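Side-chain contacts in family 88 glycosyl hydrolase (Bacteroides thetaiotaomicron, PDB 5NOA), which probably hydrolyses glycosidic bonds, as an unsaturated rhamnogalacturonyl hydrolase of family 88, in the breakdown of plant polysaccharides by a gut bacterium: residues K262-C267 and R276-A281; S290-F295 and K322-V327; Y297-G302 and A311-V316; G230-G235 and R258-S263. All coordinates share one frame; numbering follows the deposited sequence.

Interaction 1 (K262-C267 and R276-A281)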
# COMPACT_ATOMS: atom_id res chain seq x y z
N LYS A 262 -2.88 3.30 -16.25
CA LYS A 262 -2.48 3.97 -17.48
C LYS A 262 -1.92 5.34 -17.23
O LYS A 262 -0.88 5.73 -17.79
CB LYS A 262 -3.68 4.01 -18.45
CG LYS A 262 -3.37 4.44 -19.87
CD LYS A 262 -4.62 4.31 -20.78
CE LYS A 262 -4.44 4.98 -22.13
NZ LYS A 262 -3.34 4.43 -22.94
N SER A 263 -2.59 6.07 -16.34
CA SER A 263 -2.12 7.42 -16.01
C SER A 263 -0.82 7.41 -15.21
O SER A 263 0.05 8.25 -15.40
CB SER A 263 -3.20 8.16 -15.26
OG SER A 263 -4.28 8.42 -16.11
N VAL A 264 -0.69 6.43 -14.33
CA VAL A 264 0.56 6.23 -13.60
C VAL A 264 1.70 5.97 -14.56
O VAL A 264 2.75 6.62 -14.51
CB VAL A 264 0.42 5.09 -12.57
CG1 VAL A 264 1.78 4.64 -12.03
CG2 VAL A 264 -0.45 5.53 -11.41
N ALA A 265 1.53 5.01 -15.47
CA ALA A 265 2.57 4.72 -16.39
C ALA A 265 2.98 5.92 -17.25
O ALA A 265 4.16 6.12 -17.50
CB ALA A 265 2.16 3.55 -17.28
N ALA A 266 2.00 6.73 -17.63
CA ALA A 266 2.26 7.84 -18.52
C ALA A 266 3.09 8.93 -17.93
O ALA A 266 3.69 9.68 -18.66
CB ALA A 266 0.94 8.45 -18.99
N CYS A 267 3.14 9.04 -16.61
CA CYS A 267 3.91 10.12 -15.98
C CYS A 267 5.15 9.65 -15.23
O CYS A 267 5.78 10.41 -14.50
CB CYS A 267 3.04 10.95 -15.03
SG CYS A 267 2.42 10.07 -13.59
N ARG A 276 7.62 13.28 -6.31
CA ARG A 276 6.65 13.51 -5.26
C ARG A 276 5.37 14.16 -5.75
O ARG A 276 4.28 13.76 -5.31
CB ARG A 276 7.31 14.31 -4.11
CG ARG A 276 8.28 13.48 -3.28
CD ARG A 276 9.15 14.32 -2.39
NE ARG A 276 10.20 14.94 -3.18
CZ ARG A 276 11.02 15.88 -2.72
NH1 ARG A 276 10.90 16.33 -1.47
NH2 ARG A 276 11.96 16.36 -3.48
N SER A 277 5.45 15.16 -6.64
CA SER A 277 4.29 15.67 -7.41
C SER A 277 4.39 15.00 -8.78
O SER A 277 5.31 15.28 -9.56
CB SER A 277 4.31 17.19 -7.54
OG SER A 277 3.12 17.69 -8.10
N MET A 278 3.51 14.06 -9.05
CA MET A 278 3.71 13.12 -10.17
C MET A 278 3.82 13.82 -11.51
O MET A 278 4.55 13.35 -12.38
CB MET A 278 2.54 12.14 -10.23
CG MET A 278 2.49 11.20 -9.05
SD MET A 278 0.96 10.22 -8.95
CE MET A 278 1.15 9.14 -10.38
N LEU A 279 3.06 14.92 -11.69
CA LEU A 279 2.98 15.63 -12.96
C LEU A 279 3.87 16.87 -13.00
O LEU A 279 3.82 17.59 -13.97
CB LEU A 279 1.54 16.01 -13.28
CG LEU A 279 0.53 14.88 -13.27
CD1 LEU A 279 -0.84 15.40 -13.69
CD2 LEU A 279 0.90 13.72 -14.14
N ASP A 280 4.68 17.11 -11.99
CA ASP A 280 5.52 18.31 -11.96
C ASP A 280 6.82 18.00 -11.27
O ASP A 280 6.94 18.17 -10.05
CB ASP A 280 4.80 19.46 -11.26
CG ASP A 280 5.58 20.80 -11.34
OD1 ASP A 280 6.75 20.79 -11.78
OD2 ASP A 280 5.04 21.85 -10.92
N ALA A 281 7.79 17.52 -12.05
CA ALA A 281 9.09 17.14 -11.48
C ALA A 281 9.80 18.30 -10.77
O ALA A 281 10.45 18.09 -9.78
CB ALA A 281 10.01 16.54 -12.52
O HOH W 1 6.53 11.40 -11.99
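M278 reaches from a loop to C267 and to V264 of helix 250-266. Its CB already lies 3.9 Å from C267 SG. From there CG stands anti to the carbonyl carbon of M278 (chi1 -67°) and SD continues in an extended line, so the chain is carried toward V264 before it bends at the last torsion (chi3 68°). That bend turns the methyl CE to C267 and V264: it ends 3.6 Å from C267 SG and 4.1 Å from V264 CG2, the valine being crossed at a slant. The same methyl also packs against the ring of F295, which links the loop to helix 289-304.

Helix 250-266 and helix 289-304 are successive helices of the all-helical barrel expected for family 88 in the six-hairpin clan, and residues 276-281 belong to the connection between them. S277 to D280 form a type I beta turn, closed by the bond from D280 N to S277 O. The turn brings L279 CD2 to 3.6 Å from C267 CB. The cysteine therefore touches both residues in the middle of the turn, through its sulfur and its CB. A water supplies the polar part of the contact, donating to C267 O at 2.8 Å and to M278 O at the same length. D280 OD2 bonds to S217 OG and N219 ND2, and L203 of strand 203-204 packs on V264, M278 and L279.

Interaction 2 (S290-F295 and K322-V327)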
# COMPACT_ATOMS: atom_id res chain seq x y z
N SER A 290 9.02 5.46 -2.17
CA SER A 290 7.81 4.78 -1.73
C SER A 290 6.72 4.74 -2.79
O SER A 290 6.14 3.66 -3.04
CB SER A 290 7.29 5.36 -0.40
OG SER A 290 6.95 6.72 -0.50
N GLY A 291 6.44 5.87 -3.42
CA GLY A 291 5.47 5.85 -4.55
C GLY A 291 5.91 4.92 -5.64
O GLY A 291 5.18 4.02 -6.03
N THR A 292 7.14 5.10 -6.09
CA THR A 292 7.69 4.27 -7.11
C THR A 292 7.56 2.79 -6.78
O THR A 292 7.20 1.97 -7.64
CB THR A 292 9.18 4.61 -7.34
OG1 THR A 292 9.29 5.98 -7.68
CG2 THR A 292 9.85 3.77 -8.42
N ALA A 293 7.88 2.39 -5.57
CA ALA A 293 7.80 0.97 -5.17
C ALA A 293 6.37 0.45 -5.21
O ALA A 293 6.11 -0.62 -5.70
CB ALA A 293 8.42 0.77 -3.79
N PHE A 294 5.43 1.22 -4.68
CA PHE A 294 4.03 0.81 -4.75
C PHE A 294 3.58 0.67 -6.20
O PHE A 294 2.81 -0.23 -6.51
CB PHE A 294 3.10 1.77 -4.01
CG PHE A 294 3.12 1.65 -2.50
CD1 PHE A 294 2.87 0.44 -1.87
CD2 PHE A 294 3.38 2.75 -1.71
CE1 PHE A 294 2.88 0.31 -0.49
CE2 PHE A 294 3.37 2.65 -0.31
CZ PHE A 294 3.14 1.41 0.29
N PHE A 295 4.00 1.58 -7.07
CA PHE A 295 3.63 1.47 -8.48
C PHE A 295 4.26 0.24 -9.12
O PHE A 295 3.63 -0.40 -9.97
CB PHE A 295 4.04 2.72 -9.27
CG PHE A 295 3.35 3.99 -8.84
CD1 PHE A 295 1.99 4.05 -8.57
CD2 PHE A 295 4.06 5.17 -8.81
CE1 PHE A 295 1.37 5.24 -8.24
CE2 PHE A 295 3.44 6.36 -8.47
CZ PHE A 295 2.10 6.40 -8.17
N LYS A 322 14.76 -0.95 -12.22
CA LYS A 322 16.10 -0.48 -12.37
C LYS A 322 16.44 0.63 -11.33
O LYS A 322 17.46 0.58 -10.66
CB LYS A 322 16.29 -0.04 -13.80
CG LYS A 322 17.60 0.62 -14.03
CD LYS A 322 17.79 0.86 -15.52
CE LYS A 322 18.99 1.73 -15.79
NZ LYS A 322 20.20 0.92 -15.61
N TYR A 323 15.55 1.61 -11.19
CA TYR A 323 15.72 2.62 -10.17
C TYR A 323 15.77 1.99 -8.78
O TYR A 323 16.64 2.33 -7.96
CB TYR A 323 14.59 3.67 -10.27
CG TYR A 323 14.49 4.46 -8.99
CD1 TYR A 323 15.40 5.47 -8.68
CD2 TYR A 323 13.55 4.13 -8.03
CE1 TYR A 323 15.37 6.13 -7.48
CE2 TYR A 323 13.50 4.81 -6.82
CZ TYR A 323 14.42 5.80 -6.54
OH TYR A 323 14.45 6.48 -5.34
N LEU A 324 14.81 1.13 -8.47
CA LEU A 324 14.75 0.59 -7.10
C LEU A 324 15.99 -0.19 -6.74
O LEU A 324 16.47 -0.08 -5.64
CB LEU A 324 13.51 -0.28 -6.94
CG LEU A 324 12.17 0.46 -6.98
CD1 LEU A 324 11.02 -0.53 -7.09
CD2 LEU A 324 12.00 1.36 -5.77
N SER A 325 16.48 -0.98 -7.68
CA SER A 325 17.60 -1.87 -7.41
C SER A 325 18.96 -1.24 -7.47
O SER A 325 19.87 -1.73 -6.83
CB SER A 325 17.50 -3.09 -8.32
OG SER A 325 17.62 -2.76 -9.66
N THR A 326 19.06 -0.15 -8.22
CA THR A 326 20.33 0.55 -8.42
C THR A 326 20.53 1.80 -7.60
O THR A 326 21.67 2.14 -7.30
CB THR A 326 20.57 0.92 -9.90
OG1 THR A 326 19.57 1.84 -10.38
CG2 THR A 326 20.52 -0.28 -10.66
N VAL A 327 19.45 2.53 -7.38
CA VAL A 327 19.54 3.84 -6.74
C VAL A 327 18.95 3.79 -5.33
O VAL A 327 19.63 4.22 -4.37
CB VAL A 327 18.86 4.92 -7.60
CG1 VAL A 327 18.92 6.25 -6.91
CG2 VAL A 327 19.50 4.98 -8.98
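T292 and Y323 make the closest approach of this contact, with T292 CG2 3.7 Å from Y323 CD2 and 4.1 Å from CE2. The methyl meets this side of the ring obliquely. Next to it, L324 reaches across with both methyls: CD1 comes within 4.0 Å of A293 CA, and CD2 lies 4.1 Å from A293 CB and 4.2 Å from T292 CG2. The small alanine lets the leucine come down against the backbone of helix 289-304, and A293 and L324 are the pair whose CA atoms lie nearest, at 7.2 Å. The local axes stay 10.4 Å apart and run at 130° to each other.

T292 OG1 stands anti to the carbonyl carbon (chi1 -58°), which leaves CG2 anti to the backbone N and turned to the partner helix, while OG1 bonds to E288 O one turn earlier and to W274 N. The tyrosine is held at its far end too, where Y323 OH bonds to T289 OG1, and the ring of Y273 packs edge-to-face with it. Further out, helix 358-377 adds F364 against L324 and A363 against A293, helix packing consistent with the all-helical fold expected for family 88. All four touching residues are buried and meet through carbon alone, so the attraction between the segments comes from close packing and exclusion of water, while the polar groups of T292 and Y323 are satisfied by neighbours outside the two segments.

Interaction 3 (Y297-G302 and A311-V316)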
# COMPACT_ATOMS: atom_id res chain seq x y z
N TYR A 297 5.02 -2.55 -7.65
CA TYR A 297 4.16 -3.65 -7.22
C TYR A 297 2.87 -3.70 -7.99
O TYR A 297 2.49 -4.73 -8.55
CB TYR A 297 3.81 -3.55 -5.72
CG TYR A 297 2.78 -4.55 -5.28
CD1 TYR A 297 3.05 -5.90 -5.29
CD2 TYR A 297 1.50 -4.15 -4.91
CE1 TYR A 297 2.11 -6.82 -4.89
CE2 TYR A 297 0.54 -5.08 -4.52
CZ TYR A 297 0.85 -6.44 -4.53
OH TYR A 297 -0.07 -7.39 -4.14
N GLY A 298 2.12 -2.59 -8.00
CA GLY A 298 0.76 -2.64 -8.56
C GLY A 298 0.76 -2.92 -10.05
O GLY A 298 -0.06 -3.68 -10.54
N LEU A 299 1.70 -2.29 -10.77
CA LEU A 299 1.78 -2.51 -12.22
C LEU A 299 2.22 -3.94 -12.51
O LEU A 299 1.64 -4.60 -13.37
CB LEU A 299 2.69 -1.52 -12.90
CG LEU A 299 2.25 -0.06 -12.87
CD1 LEU A 299 3.30 0.82 -13.48
CD2 LEU A 299 0.93 0.15 -13.55
N GLN A 300 3.25 -4.43 -11.82
CA GLN A 300 3.67 -5.81 -12.10
C GLN A 300 2.58 -6.78 -11.71
O GLN A 300 2.36 -7.79 -12.40
CB GLN A 300 4.96 -6.14 -11.40
CG GLN A 300 5.51 -7.53 -11.80
CD GLN A 300 6.02 -7.56 -13.24
OE1 GLN A 300 7.13 -7.13 -13.50
NE2 GLN A 300 5.20 -8.00 -14.18
N TRP A 301 1.91 -6.52 -10.58
CA TRP A 301 0.84 -7.41 -10.15
C TRP A 301 -0.24 -7.44 -11.20
O TRP A 301 -0.77 -8.50 -11.60
CB TRP A 301 0.26 -7.01 -8.77
CG TRP A 301 -0.72 -8.01 -8.30
CD1 TRP A 301 -0.43 -9.11 -7.53
CD2 TRP A 301 -2.11 -8.09 -8.60
NE1 TRP A 301 -1.55 -9.85 -7.34
CE2 TRP A 301 -2.60 -9.29 -8.02
CE3 TRP A 301 -3.01 -7.29 -9.33
CZ2 TRP A 301 -3.91 -9.72 -8.16
CZ3 TRP A 301 -4.34 -7.75 -9.47
CH2 TRP A 301 -4.76 -8.94 -8.87
N GLY A 302 -0.62 -6.27 -11.70
CA GLY A 302 -1.69 -6.22 -12.72
C GLY A 302 -1.34 -6.92 -14.02
O GLY A 302 -2.23 -7.54 -14.65
N ALA A 311 2.66 -5.94 -22.76
CA ALA A 311 3.58 -5.23 -23.67
C ALA A 311 3.66 -3.74 -23.33
O ALA A 311 4.72 -3.14 -23.48
CB ALA A 311 3.16 -5.43 -25.12
N HIS A 312 2.55 -3.15 -22.92
CA HIS A 312 2.49 -1.72 -22.62
C HIS A 312 3.21 -1.44 -21.30
O HIS A 312 3.99 -0.49 -21.19
CB HIS A 312 1.04 -1.23 -22.53
CG HIS A 312 0.88 0.24 -22.28
ND1 HIS A 312 0.81 1.18 -23.28
CD2 HIS A 312 0.75 0.91 -21.11
CE1 HIS A 312 0.66 2.38 -22.74
NE2 HIS A 312 0.62 2.24 -21.42
N TYR A 313 2.96 -2.26 -20.28
CA TYR A 313 3.40 -1.93 -18.92
C TYR A 313 4.75 -2.51 -18.57
O TYR A 313 5.42 -1.95 -17.70
CB TYR A 313 2.36 -2.31 -17.89
CG TYR A 313 1.13 -1.45 -17.98
CD1 TYR A 313 1.13 -0.18 -17.43
CD2 TYR A 313 -0.04 -1.88 -18.59
CE1 TYR A 313 0.00 0.62 -17.49
CE2 TYR A 313 -1.17 -1.10 -18.66
CZ TYR A 313 -1.14 0.19 -18.11
OH TYR A 313 -2.23 0.98 -18.17
N GLN A 314 5.14 -3.65 -19.14
CA GLN A 314 6.41 -4.24 -18.70
C GLN A 314 7.61 -3.30 -18.84
O GLN A 314 8.43 -3.22 -17.93
CB GLN A 314 6.69 -5.58 -19.38
CG GLN A 314 7.69 -6.41 -18.60
CD GLN A 314 7.24 -6.77 -17.20
OE1 GLN A 314 6.14 -7.30 -17.02
NE2 GLN A 314 8.09 -6.53 -16.20
N PRO A 315 7.71 -2.50 -19.93
CA PRO A 315 8.85 -1.60 -20.01
C PRO A 315 8.89 -0.54 -18.91
O PRO A 315 9.96 -0.14 -18.47
CB PRO A 315 8.69 -0.96 -21.39
CG PRO A 315 7.97 -1.98 -22.19
CD PRO A 315 7.00 -2.57 -21.22
N VAL A 316 7.73 -0.10 -18.46
CA VAL A 316 7.63 0.86 -17.36
C VAL A 316 8.15 0.20 -16.09
O VAL A 316 8.93 0.80 -15.32
CB VAL A 316 6.18 1.32 -17.23
CG1 VAL A 316 5.96 2.15 -15.99
CG2 VAL A 316 5.78 2.09 -18.51
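L299 faces Y313 and Q300 faces Q314 where segments 297-302 and 311-316, of helices 289-304 and 310-328, have local axes 9.6 Å apart with their N-to-C directions at 145°. The two glutamines pair through their amides. Q314 NE2 donates to Q300 OE1 at 2.9 Å in an almost straight bond (172°), and Q300 NE2 returns a bond to Q314 OE1 at 3.1 Å. Each donor lies in the carbonyl plane of its acceptor, on a lone pair, and the two amides are nearly coplanar, so the paired bonds form a flat ring that fixes the rotation of both groups. Both chains leave the backbone with CG anti to N and then bend at the second torsion (70° for chi2 of Q300), which points the two amides at each other. Q314 NE2 has a further acceptor in E318 OE2, and Y374 of helix 358-377 packs against both glutamines. A leucine in place of Q300 would probably leave Q314 OE1 without its amide donor and the Q314 amide freer to turn.

Beside the amide pair, L299 spreads its two methyls: CD2 touches the Y313 ring at CD1, 3.9 Å away, meeting it obliquely, and CD1 lies 3.9 Å from V316 CG1. The Y313 ring is also covered over the centre of one face by H312 CD2. A261 of helix 250-266 packs on both L299 and Y313. Consecutive helices joined by a short connection and packed in a roughly antiparallel way are consistent with the all-helical fold expected for family 88, which belongs to the six-hairpin clan.

Interaction 4 (G230-G235 and R258-S263)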
# COMPACT_ATOMS: atom_id res chain seq x y z
N GLY A 230 0.32 5.69 -5.15
CA GLY A 230 0.91 4.38 -4.91
C GLY A 230 0.07 3.54 -3.98
O GLY A 230 -0.20 2.38 -4.27
N TRP A 231 -0.38 4.13 -2.89
CA TRP A 231 -1.24 3.41 -1.97
C TRP A 231 -2.48 2.91 -2.68
O TRP A 231 -2.91 1.76 -2.50
CB TRP A 231 -1.72 4.28 -0.81
CG TRP A 231 -0.70 4.74 0.19
CD1 TRP A 231 -0.38 6.03 0.45
CD2 TRP A 231 0.01 3.96 1.16
NE1 TRP A 231 0.50 6.10 1.50
CE2 TRP A 231 0.76 4.85 1.95
CE3 TRP A 231 0.09 2.60 1.47
CZ2 TRP A 231 1.56 4.43 3.00
CZ3 TRP A 231 0.88 2.20 2.54
CH2 TRP A 231 1.62 3.12 3.27
N VAL A 232 -3.07 3.74 -3.53
CA VAL A 232 -4.32 3.37 -4.18
C VAL A 232 -4.10 2.23 -5.17
O VAL A 232 -4.87 1.27 -5.21
CB VAL A 232 -5.01 4.56 -4.85
CG1 VAL A 232 -6.32 4.11 -5.49
CG2 VAL A 232 -5.27 5.70 -3.87
N LEU A 233 -3.08 2.35 -6.01
CA LEU A 233 -2.87 1.32 -7.02
C LEU A 233 -2.56 -0.02 -6.36
O LEU A 233 -3.07 -1.07 -6.77
CB LEU A 233 -1.75 1.71 -7.99
CG LEU A 233 -1.60 0.78 -9.18
CD1 LEU A 233 -2.69 1.06 -10.19
CD2 LEU A 233 -0.25 0.98 -9.87
N ALA A 234 -1.68 0.01 -5.36
CA ALA A 234 -1.38 -1.22 -4.62
C ALA A 234 -2.58 -1.78 -3.88
O ALA A 234 -2.77 -2.99 -3.82
CB ALA A 234 -0.25 -0.96 -3.63
N GLY A 235 -3.40 -0.89 -3.34
CA GLY A 235 -4.61 -1.33 -2.69
C GLY A 235 -5.61 -1.99 -3.60
O GLY A 235 -6.20 -3.01 -3.26
N ARG A 258 -7.41 -0.19 -14.18
CA ARG A 258 -6.84 0.02 -15.49
C ARG A 258 -6.63 1.50 -15.82
O ARG A 258 -5.61 1.85 -16.43
CB ARG A 258 -7.69 -0.62 -16.57
CG ARG A 258 -7.62 -2.15 -16.50
CD ARG A 258 -8.30 -2.72 -17.70
NE ARG A 258 -8.40 -4.15 -17.71
CZ ARG A 258 -9.50 -4.85 -17.89
NH1 ARG A 258 -10.69 -4.31 -18.13
NH2 ARG A 258 -9.38 -6.16 -17.87
N THR A 259 -7.59 2.37 -15.44
CA THR A 259 -7.45 3.80 -15.74
C THR A 259 -6.29 4.41 -14.94
O THR A 259 -5.45 5.16 -15.45
CB THR A 259 -8.75 4.61 -15.51
OG1 THR A 259 -9.17 4.70 -14.11
CG2 THR A 259 -9.83 4.10 -16.37
N LEU A 260 -6.24 4.05 -13.67
CA LEU A 260 -5.17 4.55 -12.80
C LEU A 260 -3.81 4.05 -13.27
O LEU A 260 -2.86 4.83 -13.37
CB LEU A 260 -5.45 4.11 -11.37
CG LEU A 260 -4.48 4.57 -10.32
CD1 LEU A 260 -4.40 6.07 -10.25
CD2 LEU A 260 -4.81 3.97 -8.96
N ALA A 261 -3.74 2.77 -13.62
CA ALA A 261 -2.46 2.25 -14.13
C ALA A 261 -1.95 3.00 -15.35
O ALA A 261 -0.76 3.31 -15.47
CB ALA A 261 -2.59 0.77 -14.46
N LYS A 262 -2.88 3.30 -16.25
CA LYS A 262 -2.48 3.97 -17.48
C LYS A 262 -1.92 5.34 -17.23
O LYS A 262 -0.88 5.73 -17.79
CB LYS A 262 -3.68 4.01 -18.45
CG LYS A 262 -3.37 4.44 -19.87
CD LYS A 262 -4.62 4.31 -20.78
CE LYS A 262 -4.44 4.98 -22.13
NZ LYS A 262 -3.34 4.43 -22.94
N SER A 263 -2.59 6.07 -16.34
CA SER A 263 -2.12 7.42 -16.01
C SER A 263 -0.82 7.41 -15.21
O SER A 263 0.05 8.25 -15.40
CB SER A 263 -3.20 8.16 -15.26
OG SER A 263 -4.28 8.42 -16.11
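L260 of helix 250-266 and L233 of helix 226-242 face each other, and all the contact between these segments is apolar. Side chain meets side chain first: L260 CD2 lies 3.8 Å from L233 CD1 and also 3.8 Å from V232 CG1. This one methyl touches two consecutive residues, and the L260 and V232 side chains cross at about a right angle. L233 CD1 extends the patch to A261, whose CB is 4.3 Å away.

Side chain also meets backbone. L260 CD2 comes within 3.8 Å of L233 N, and L233 CD1 within 4.0 Å of A261 N, so each leucine packs down against the main chain of the opposing helix. Both have CG anti to their own backbone N (chi1 -178° in L260), which sends the branch toward the other helix. The local axes pass 10.3 Å apart, their N-to-C directions 135° apart.

Around this patch, Y204 of strand 203-204 touches V232 and L260, while F295 and L299 of helix 289-304 lie on L233 and A261, as suits a fold built mainly of packed helices. With branched aliphatic side chains and one alanine, and no polar side-chain end among the four touching residues, cohesion here depends on complementary shape and on burial from water.

Interactions 2, 3 and 4 are buried helix-to-helix contacts, whereas interaction 1 is partly buried and joins helix 250-266 and the residue following it to a loop. Interactions 2 and 3 hold the same pair, helices 289-304 and 310-328, at successive places along them; interactions 1 and 4 share helix 250-266. Chemistry follows position: interactions 2 and 4 are purely apolar, interaction 3 adds an amide pair, and interaction 1 adds a bridging water. F294 of interaction 2 meets W231 of interaction 4 ring to ring, and A265 of interaction 1 packs on Y313 and V316 of interaction 3. Through these touches helices 226-242, 250-266, 289-304 and 310-328 are packed in succession.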